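Local coordinates for protein tungsten formylmethanofuran dehydrogenase subunit E (Syntrophus aciditrophicus, PDB 3D00) that is of unknown function but belongs to the FmdE family implicated in microbial methanogenesis and binds zinc through a C-terminal treble-clef finger, at residues Leu180-Ser183 / Cys184-Gly187; Ile163-Pro167 / Gln168-Ala172. All blocks are in the same frame, centred on the assembly; numbering follows the deposited sequence.

Contact 1 of 2, residues Leu180-Ser183 / Cys184-Gly187; sequences LCLS and CQGG. With ZN (zinc ion), chain B.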
loop_
_atom_site.group_PDB
_atom_site.type_symbol
_atom_site.label_atom_id
_atom_site.label_comp_id
_atom_site.label_asym_id
_atom_site.label_seq_id
_atom_site.Cartn_x
_atom_site.Cartn_y
_atom_site.Cartn_z
ATOM N N LEU A 180 5.478 -17.823 19.356
ATOM C CA LEU A 180 4.330 -16.949 19.356
ATOM C C LEU A 180 4.342 -16.233 18.032
ATOM O O LEU A 180 5.305 -16.285 17.268
ATOM C CB LEU A 180 4.381 -15.920 20.486
ATOM C CG LEU A 180 4.565 -16.354 21.928
ATOM C CD1 LEU A 180 5.080 -15.177 22.725
ATOM C CD2 LEU A 180 3.272 -16.907 22.537
ATOM N N CYS A 181 3.246 -15.573 17.741
ATOM C CA CYS A 181 3.180 -14.747 16.575
ATOM C C CYS A 181 3.923 -13.462 16.869
ATOM O O CYS A 181 4.254 -13.132 18.028
ATOM C CB CYS A 181 1.744 -14.445 16.194
ATOM S SG CYS A 181 0.975 -13.317 17.313
ATOM N N LEU A 182 4.193 -12.748 15.786
ATOM C CA LEU A 182 5.041 -11.568 15.826
ATOM C C LEU A 182 4.375 -10.468 16.635
ATOM O O LEU A 182 5.046 -9.643 17.215
ATOM C CB LEU A 182 5.379 -11.112 14.416
ATOM C CG LEU A 182 6.396 -11.970 13.627
ATOM C CD1 LEU A 182 6.550 -11.530 12.170
ATOM C CD2 LEU A 182 7.794 -12.009 14.324
ATOM N N SER A 183 3.044 -10.474 16.707
ATOM C CA SER A 183 2.347 -9.507 17.536
ATOM C C SER A 183 2.640 -9.801 19.002
ATOM O O SER A 183 3.092 -8.925 19.748
ATOM C CB SER A 183 0.835 -9.501 17.257
ATOM O OG SER A 183 0.186 -8.533 18.060
ATOM N N CYS A 184 2.408 -11.047 19.410
ATOM C CA CYS A 184 2.620 -11.468 20.794
ATOM C C CYS A 184 4.092 -11.429 21.205
ATOM O O CYS A 184 4.420 -11.280 22.396
ATOM C CB CYS A 184 1.988 -12.861 21.017
ATOM S SG CYS A 184 0.195 -12.765 21.149
ATOM N N GLN A 185 4.976 -11.580 20.228
ATOM C CA GLN A 185 6.394 -11.403 20.465
ATOM C C GLN A 185 6.728 -9.936 20.810
ATOM O O GLN A 185 7.726 -9.686 21.426
ATOM C CB GLN A 185 7.222 -11.834 19.249
ATOM C CG GLN A 185 7.266 -13.329 19.006
ATOM C CD GLN A 185 8.024 -13.707 17.742
ATOM O OE1 GLN A 185 9.005 -13.052 17.377
ATOM N NE2 GLN A 185 7.590 -14.769 17.079
ATOM N N GLY A 186 5.882 -8.975 20.432
ATOM C CA GLY A 186 6.139 -7.565 20.742
ATOM C C GLY A 186 5.776 -6.587 19.646
ATOM O O GLY A 186 5.809 -5.379 19.860
ATOM N N GLY A 187 5.416 -7.093 18.472
ATOM C CA GLY A 187 5.013 -6.238 17.383
ATOM C C GLY A 187 3.633 -5.611 17.550
ATOM O O GLY A 187 3.274 -4.744 16.765
HETATM ZN ZN ZN B . -0.237 -14.209 19.173
#

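Contact 2 of 2, residues Ile163-Pro167 / Gln168-Ala172; sequences IVLCP and QCREA. With ZN (zinc ion), chain B.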
loop_
_atom_site.group_PDB
_atom_site.type_symbol
_atom_site.label_atom_id
_atom_site.label_comp_id
_atom_site.label_asym_id
_atom_site.label_seq_id
_atom_site.Cartn_x
_atom_site.Cartn_y
_atom_site.Cartn_z
ATOM N N ILE A 163 0.811 -23.067 8.673
ATOM C CA ILE A 163 0.009 -22.208 9.560
ATOM C C ILE A 163 -0.243 -22.893 10.894
ATOM O O ILE A 163 -0.779 -23.980 10.930
ATOM C CB ILE A 163 -1.366 -21.819 8.907
ATOM C CG1 ILE A 163 -1.126 -21.059 7.610
ATOM C CG2 ILE A 163 -2.229 -20.950 9.854
ATOM C CD1 ILE A 163 -0.298 -19.817 7.778
ATOM N N VAL A 164 0.162 -22.260 11.987
ATOM C CA VAL A 164 -0.071 -22.790 13.330
ATOM C C VAL A 164 -0.910 -21.803 14.162
ATOM O O VAL A 164 -1.264 -20.726 13.659
ATOM C CB VAL A 164 1.276 -23.088 14.031
ATOM C CG1 VAL A 164 1.937 -24.298 13.396
ATOM C CG2 VAL A 164 2.206 -21.864 13.970
ATOM N N LEU A 165 -1.220 -22.172 15.410
ATOM C CA LEU A 165 -2.038 -21.347 16.327
ATOM C C LEU A 165 -1.202 -20.725 17.450
ATOM O O LEU A 165 -0.556 -21.433 18.222
ATOM C CB LEU A 165 -3.171 -22.177 16.951
ATOM C CG LEU A 165 -4.261 -21.456 17.764
ATOM C CD1 LEU A 165 -4.948 -20.406 16.910
ATOM C CD2 LEU A 165 -5.297 -22.412 18.399
ATOM N N CYS A 166 -1.235 -19.403 17.569
ATOM C CA CYS A 166 -0.468 -18.741 18.628
ATOM C C CYS A 166 -1.099 -19.075 19.955
ATOM O O CYS A 166 -2.284 -18.849 20.131
ATOM C CB CYS A 166 -0.448 -17.241 18.435
ATOM S SG CYS A 166 0.477 -16.408 19.732
ATOM N N PRO A 167 -0.307 -19.628 20.893
ATOM C CA PRO A 167 -0.885 -20.006 22.179
ATOM C C PRO A 167 -1.364 -18.837 22.996
ATOM O O PRO A 167 -2.206 -19.008 23.860
ATOM C CB PRO A 167 0.274 -20.675 22.910
ATOM C CG PRO A 167 1.497 -20.258 22.202
ATOM C CD PRO A 167 1.136 -19.950 20.813
ATOM N N GLN A 168 -0.788 -17.663 22.761
ATOM C CA GLN A 168 -1.096 -16.523 23.579
ATOM C C GLN A 168 -2.366 -15.804 23.125
ATOM O O GLN A 168 -3.231 -15.493 23.962
ATOM C CB GLN A 168 0.098 -15.569 23.635
ATOM C CG GLN A 168 -0.044 -14.556 24.725
ATOM C CD GLN A 168 0.970 -13.480 24.649
ATOM O OE1 GLN A 168 2.182 -13.733 24.588
ATOM N NE2 GLN A 168 0.487 -12.246 24.640
ATOM N N CYS A 169 -2.508 -15.558 21.819
ATOM C CA CYS A 169 -3.692 -14.849 21.319
ATOM C C CYS A 169 -4.670 -15.731 20.572
ATOM O O CYS A 169 -5.767 -15.276 20.253
ATOM C CB CYS A 169 -3.285 -13.682 20.419
ATOM S SG CYS A 169 -2.681 -14.174 18.800
ATOM N N ARG A 170 -4.259 -16.972 20.307
ATOM C CA ARG A 170 -5.045 -17.970 19.583
ATOM C C ARG A 170 -5.533 -17.466 18.254
ATOM O O ARG A 170 -6.707 -17.645 17.892
ATOM C CB ARG A 170 -6.191 -18.503 20.442
ATOM C CG ARG A 170 -5.712 -19.191 21.712
ATOM C CD ARG A 170 -6.884 -19.833 22.496
ATOM N NE ARG A 170 -7.907 -20.501 21.670
ATOM C CZ ARG A 170 -7.832 -21.748 21.198
ATOM N NH1 ARG A 170 -6.773 -22.514 21.445
ATOM N NH2 ARG A 170 -8.822 -22.224 20.454
ATOM N N GLU A 171 -4.610 -16.861 17.512
ATOM C CA GLU A 171 -4.816 -16.557 16.117
ATOM C C GLU A 171 -3.849 -17.372 15.261
ATOM O O GLU A 171 -2.787 -17.776 15.722
ATOM C CB GLU A 171 -4.674 -15.050 15.886
ATOM C CG GLU A 171 -5.958 -14.285 16.271
ATOM C CD GLU A 171 -5.808 -12.792 16.255
ATOM O OE1 GLU A 171 -5.440 -12.253 15.179
ATOM O OE2 GLU A 171 -6.059 -12.157 17.314
ATOM N N ALA A 172 -4.233 -17.621 14.020
ATOM C CA ALA A 172 -3.385 -18.328 13.083
ATOM C C ALA A 172 -2.244 -17.421 12.578
ATOM O O ALA A 172 -2.416 -16.223 12.336
ATOM C CB ALA A 172 -4.197 -18.874 11.917
HETATM ZN ZN ZN B . -0.237 -14.209 19.173
#

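Contact 1 of 2, residues Leu180-Ser183 / Cys184-Gly187
Gln185 N donates to Cys181 O at 2.8 Å and Gly187 N to Leu182 O at 2.9 Å, so the short helix 182-187 opens with an ordinary helical bond and finishes in a wider pi-type turn, with Gly186 at a positive phi that suits glycine. Cys181 is the N-cap. Its SG, lodged between its own backbone N and carbonyl carbon (chi1 72°), accepts from Cys184 N at 3.4 Å in an almost straight bond (172°) and also binds the zinc ion at 2.4 Å. Cys184 SG meets the metal at 2.5 Å from the first turn. This is the helix of a treble-clef zinc finger, in which a CxxC at the helix start gives two sulfurs; Cys166 and Cys169 supply the others. The capping N-H probably draws off some charge from the Cys181 sulfur. Gln185 stretches back alongside the turn, its NE2 reaching Leu180 O at 2.7 Å from above that carbonyl plane, with the oxygen close to the plane of the amide; Asp177 O takes a second bond from NE2. Leu182 CD2 lies over one face of this amide, 3.4 Å from Gln185 OE1. Leu84 of the second subunit packs on Cys181 and Ser183.

Contact 2 of 2, residues Ile163-Pro167 / Gln168-Ala172
Over one face of the Arg170 guanidinium lies Leu165, its CD2 3.4 Å from Arg170 NH1; a bend at chi3 (40°) folds the flat group back over that methyl, while NH2 makes a long, weak ion pair with Glu105 of the second subunit. The other branch of Leu165 lies against the main chain, CD1 3.3 Å from Arg170 C. The Glu171 carboxylate forms a salt bridge with Arg99 of the second subunit. Residues 166-170 form the zinc knuckle. Cys166 N donates to Glu171 O at 2.9 Å in a practically linear bond (178°), and Arg170 N closes weakly on Cys166 O at 2.7 Å, with Arg170 in the left-handed backbone region. Cys166 SG and Cys169 SG bind the zinc ion at 2.4 and 2.5 Å respectively; Gln168 N gives Cys166 SG a weak N-H bond as well. Where the knuckle passes into the strands, Leu165 and Ala172 form an antiparallel non-hydrogen-bonded pair, and Ile163 CG2 meets Ala172 CB at 3.5 Å. The ribbon of strands 163-165 and 172-174 continues through backbone bonds between Val164 and Tyr173; Leu180, just ahead of helix 182-187, packs on Cys166, Pro167 and Gln168, and Phe117 of the second subunit lies on Ala172.

Contact 2 comes first along the chain and contact 1 follows, their centres about 10 Å apart, and each contributes two cysteines to one zinc ion: the knuckle in 163-172 and the helix in 180-187 each give two ligands of the treble clef. Round the metal they also touch directly: Cys181 N lies 3.5 Å from Cys166 SG, and Cys184 SG packs 3.5 Å from Gln168 NE2 and 3.7 Å from Cys169 CB. Beside these, Leu180 CD2 makes an apolar contact with Gln168 CB at 3.6 Å. Both contacts also meet the second subunit, so the finger of one chain packs against its dimer partner, with contacts 1 and 2 about 28 and 33 Å from the centre of their own chain (centre to centre).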